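PDB 3D0C: dihydrodipicolinate synthase from Oceanobacillus iheyensis HTE831, which probably catalyses the condensation of pyruvate with aspartate semialdehyde to 4-hydroxy-tetrahydrodipicolinate, an early step of lysine biosynthesis. Local coordinates for residues V126-Y129 and R130-E134; A182-K185 and S186-V189. The protein carries 1 engineered substitution. One frame throughout, in Å; residues are numbered along the deposited sequence.

Interaction 1: residues V126-Y129 and R130-E134; sequences VEYY and RNIIE
Two turns of helix 122-135, the outer helix that links barrel strands 109-112 and 140-144, bring Glu127 and Arg130 together as an i to i+3 salt bridge. Arg130 NH2 lies 3.0 Å from Glu127 OE2, on the syn side of that oxygen. The N-H...O angle of 140° makes this a bent, one-pronged bond, and the carboxylate and guanidinium planes stand 65° apart. Both side chains run alongside each other; the Glu127 chain bends at chi2, which brings its carboxylate to the arginine. Over one face of the guanidinium, off toward its rim, sits the methyl CG1 of Val126, 3.5 Å from Arg130 NH2. With a methionine in place of Arg130, Glu127 OE2 would probably lose its charged mate and the Val126 methyl its flat cover. The other oxygen of Glu127, OE1, accepts a bond from a water that is in turn held by Asn131 ND2; this amide nitrogen also donates to Glu280 of the second subunit, so this side of the helix faces the dimer partner.

Toward the barrel the contact is largely apolar. Ile132 CD1 stands over one face of the Tyr128 ring, 3.8 Å from its centroid, a CH-pi contact; the ring reaches there because CG is anti to the backbone N (chi1 178°), while Tyr128 OH is hydrogen-bonded to Tyr90 O. Backbone bonds run from Arg130 N to Val126 O, 2.9 Å, and from Ile133 N to Tyr129 O, 3.1 Å. Tyr128 and Ile132 pack on Ile112 of strand 109-112 and on Val92 of the neighbouring helix 92-104, the amphipathic helix lying on strand and helix as in the beta-alpha-beta units of a TIM barrel.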
loop_
_atom_site.group_PDB
_atom_site.type_symbol
_atom_site.label_atom_id
_atom_site.label_comp_id
_atom_site.label_asym_id
_atom_site.label_seq_id
_atom_site.Cartn_x
_atom_site.Cartn_y
_atom_site.Cartn_z
ATOM N N VAL A 126 -0.614 9.850 13.642
ATOM C CA VAL A 126 -1.517 10.135 14.751
ATOM C C VAL A 126 -2.744 10.897 14.233
ATOM O O VAL A 126 -3.880 10.566 14.583
ATOM C CB VAL A 126 -0.810 10.961 15.853
ATOM C CG1 VAL A 126 -1.822 11.422 16.891
ATOM C CG2 VAL A 126 0.284 10.115 16.513
ATOM N N GLU A 127 -2.519 11.899 13.388
ATOM C CA GLU A 127 -3.620 12.690 12.829
ATOM C C GLU A 127 -4.543 11.843 11.951
ATOM O O GLU A 127 -5.772 11.961 12.009
ATOM C CB GLU A 127 -3.060 13.860 12.017
ATOM C CG GLU A 127 -2.273 14.848 12.849
ATOM C CD GLU A 127 -3.108 15.447 13.964
ATOM O OE1 GLU A 127 -4.114 16.121 13.647
ATOM O OE2 GLU A 127 -2.765 15.236 15.153
ATOM N N TYR A 128 -3.938 10.988 11.136
ATOM C CA TYR A 128 -4.676 10.096 10.243
ATOM C C TYR A 128 -5.630 9.242 11.067
ATOM O O TYR A 128 -6.856 9.236 10.849
ATOM C CB TYR A 128 -3.687 9.189 9.499
ATOM C CG TYR A 128 -4.332 8.181 8.583
ATOM C CD1 TYR A 128 -4.775 8.547 7.316
ATOM C CD2 TYR A 128 -4.513 6.859 8.988
ATOM C CE1 TYR A 128 -5.382 7.620 6.470
ATOM C CE2 TYR A 128 -5.116 5.927 8.157
ATOM C CZ TYR A 128 -5.550 6.312 6.898
ATOM O OH TYR A 128 -6.147 5.381 6.081
ATOM N N TYR A 129 -5.063 8.521 12.024
ATOM C CA TYR A 129 -5.857 7.645 12.877
ATOM C C TYR A 129 -6.923 8.355 13.697
ATOM O O TYR A 129 -8.077 7.945 13.745
ATOM C CB TYR A 129 -4.938 6.868 13.825
ATOM C CG TYR A 129 -4.092 5.821 13.142
ATOM C CD1 TYR A 129 -4.671 4.868 12.302
ATOM C CD2 TYR A 129 -2.715 5.776 13.342
ATOM C CE1 TYR A 129 -3.895 3.896 11.678
ATOM C CE2 TYR A 129 -1.928 4.806 12.723
ATOM C CZ TYR A 129 -2.524 3.871 11.892
ATOM O OH TYR A 129 -1.751 2.916 11.275
ATOM N N ARG A 130 -6.539 9.428 14.359
ATOM C CA ARG A 130 -7.496 10.149 15.190
ATOM C C ARG A 130 -8.691 10.741 14.435
ATOM O O ARG A 130 -9.820 10.705 14.936
ATOM C CB ARG A 130 -6.777 11.254 15.966
ATOM C CG ARG A 130 -7.693 12.003 16.907
ATOM C CD ARG A 130 -6.895 12.543 18.068
ATOM N NE ARG A 130 -5.790 13.363 17.601
ATOM C CZ ARG A 130 -4.658 13.504 18.271
ATOM N NH1 ARG A 130 -4.502 12.871 19.424
ATOM N NH2 ARG A 130 -3.699 14.285 17.796
ATOM N N ASN A 131 -8.458 11.315 13.253
ATOM C CA ASN A 131 -9.565 11.888 12.508
ATOM C C ASN A 131 -10.552 10.797 12.064
ATOM O O ASN A 131 -11.747 11.048 11.975
ATOM C CB ASN A 131 -9.058 12.668 11.294
ATOM C CG ASN A 131 -8.243 13.892 11.684
ATOM O OD1 ASN A 131 -8.331 14.385 12.815
ATOM N ND2 ASN A 131 -7.455 14.398 10.742
ATOM N N ILE A 132 -10.066 9.588 11.795
ATOM C CA ILE A 132 -10.968 8.532 11.368
ATOM C C ILE A 132 -11.810 7.998 12.536
ATOM O O ILE A 132 -13.041 7.926 12.439
ATOM C CB ILE A 132 -10.190 7.390 10.679
ATOM C CG1 ILE A 132 -9.530 7.941 9.410
ATOM C CG2 ILE A 132 -11.120 6.216 10.351
ATOM C CD1 ILE A 132 -8.640 6.978 8.728
ATOM N N ILE A 133 -11.147 7.654 13.637
ATOM C CA ILE A 133 -11.812 7.134 14.820
ATOM C C ILE A 133 -12.920 8.093 15.286
ATOM O O ILE A 133 -14.082 7.693 15.457
ATOM C CB ILE A 133 -10.792 6.963 15.960
ATOM C CG1 ILE A 133 -9.721 5.932 15.570
ATOM C CG2 ILE A 133 -11.495 6.550 17.248
ATOM C CD1 ILE A 133 -8.614 5.781 16.568
ATOM N N GLU A 134 -12.544 9.361 15.468
ATOM C CA GLU A 134 -13.442 10.410 15.934
ATOM C C GLU A 134 -14.649 10.621 15.031
ATOM O O GLU A 134 -15.684 11.147 15.491
ATOM C CB GLU A 134 -12.668 11.735 16.032
ATOM C CG GLU A 134 -11.576 11.728 17.098
ATOM C CD GLU A 134 -10.903 13.096 17.224
ATOM O OE1 GLU A 134 -11.258 14.015 16.431
ATOM O OE2 GLU A 134 -10.025 13.256 18.105
HETATM O O HOH W 1 -5.737 16.973 11.786
#

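Interaction 2: residues A182-K185 and S186-V189; sequences AVPK and SSNV
The chain leaves helix 173-182 at Val183, runs extended through Pro184, and then winds into a short 3-10 turn over Lys185, Ser186 and Ser187. Two successive i to i+3 bonds define it: Ser187 N to Pro184 O, 3.1 Å, and Asn188 N to Lys185 O, 2.9 Å. Each donor stands well above the plane of its carbonyl, 54° out in the first bond. Asn188 then takes positive phi (48°), which turns the chain out of the 3-10 turn. Pro184 O has a second partner, a water at 2.9 Å that donates to it and accepts from Val189 N at 3.0 Å, bridging the two ends of the turn. This is an alpha-to-beta connection of the TIM barrel, leading from helix 173-182 into strand 190-193.

Side chains add little polar contact. The Pro184 ring offers its CG to Ser187 OG at 3.5 Å; this hydroxyl is brought beside the ring by a chi1 of -74°, anti to the carbonyl carbon. Next to it, Val183 CG1 meets Ser187 CB at 4.0 Å and comes within 4.5 Å of Val189 CB, and both valines also rest on Ala158.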
loop_
_atom_site.group_PDB
_atom_site.type_symbol
_atom_site.label_atom_id
_atom_site.label_comp_id
_atom_site.label_asym_id
_atom_site.label_seq_id
_atom_site.Cartn_x
_atom_site.Cartn_y
_atom_site.Cartn_z
ATOM N N ALA A 182 3.633 -0.249 28.571
ATOM C CA ALA A 182 3.491 1.202 28.586
ATOM C C ALA A 182 2.046 1.692 28.646
ATOM O O ALA A 182 1.760 2.728 29.254
ATOM C CB ALA A 182 4.180 1.796 27.373
ATOM N N VAL A 183 1.140 0.955 28.012
ATOM C CA VAL A 183 -0.268 1.333 27.992
ATOM C C VAL A 183 -0.995 0.844 29.239
ATOM O O VAL A 183 -1.059 -0.354 29.499
ATOM C CB VAL A 183 -0.974 0.761 26.747
ATOM C CG1 VAL A 183 -2.431 1.216 26.710
ATOM C CG2 VAL A 183 -0.242 1.207 25.495
ATOM N N PRO A 184 -1.556 1.776 30.027
ATOM C CA PRO A 184 -2.287 1.446 31.256
ATOM C C PRO A 184 -3.586 0.698 30.961
ATOM O O PRO A 184 -4.208 0.905 29.920
ATOM C CB PRO A 184 -2.523 2.814 31.891
ATOM C CG PRO A 184 -2.652 3.712 30.699
ATOM C CD PRO A 184 -1.530 3.231 29.803
ATOM N N LYS A 185 -3.995 -0.173 31.875
ATOM C CA LYS A 185 -5.213 -0.947 31.673
ATOM C C LYS A 185 -6.427 -0.029 31.544
ATOM O O LYS A 185 -7.382 -0.347 30.832
ATOM C CB LYS A 185 -5.426 -1.934 32.831
ATOM C CG LYS A 185 -6.246 -1.393 33.999
ATOM C CD LYS A 185 -6.544 -2.487 35.023
ATOM C CE LYS A 185 -7.592 -2.035 36.033
ATOM N NZ LYS A 185 -8.891 -1.698 35.370
ATOM N N SER A 186 -6.378 1.113 32.223
ATOM C CA SER A 186 -7.485 2.064 32.200
ATOM C C SER A 186 -7.815 2.548 30.794
ATOM O O SER A 186 -8.929 3.014 30.543
ATOM C CB SER A 186 -7.183 3.275 33.097
ATOM O OG SER A 186 -6.100 4.047 32.604
ATOM N N SER A 187 -6.856 2.439 29.879
ATOM C CA SER A 187 -7.081 2.880 28.507
ATOM C C SER A 187 -7.931 1.895 27.715
ATOM O O SER A 187 -8.353 2.177 26.593
ATOM C CB SER A 187 -5.749 3.112 27.793
ATOM O OG SER A 187 -5.127 4.298 28.258
ATOM N N ASN A 188 -8.170 0.729 28.301
ATOM C CA ASN A 188 -8.993 -0.290 27.667
ATOM C C ASN A 188 -8.645 -0.585 26.211
ATOM O O ASN A 188 -9.479 -0.443 25.316
ATOM C CB ASN A 188 -10.461 0.111 27.770
ATOM C CG ASN A 188 -10.923 0.211 29.202
ATOM O OD1 ASN A 188 -10.743 -0.724 29.983
ATOM N ND2 ASN A 188 -11.518 1.341 29.558
ATOM N N VAL A 189 -7.407 -1.004 25.988
ATOM C CA VAL A 189 -6.943 -1.344 24.651
ATOM C C VAL A 189 -6.478 -2.792 24.663
ATOM O O VAL A 189 -5.521 -3.136 25.363
ATOM C CB VAL A 189 -5.760 -0.456 24.214
ATOM C CG1 VAL A 189 -5.285 -0.876 22.832
ATOM C CG2 VAL A 189 -6.178 1.010 24.207
HETATM O O HOH W 2 -5.255 -1.026 28.053
#

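How the interactions relate
Interactions 1 and 2 belong to the same closed barrel, two strands apart, residues 126-134 on the helix before strand 140-144 and residues 182-189 on the connection before strand 190-193. Their centres lie 18 Å apart and their nearest atoms about 9 Å, without touching. Helix 152-157 lies against the first and the residue after it against the second: Val126 and Tyr129 pack on Leu157, while Val183 and Val189 rest on Ala158. As for the predicted catalytic residues, the Tyr129 side chain is about 7 Å from that of Tyr143, and the Tyr129 and Val189 side chains are each about 10 Å from that of Lys167, the predicted Schiff-base lysine.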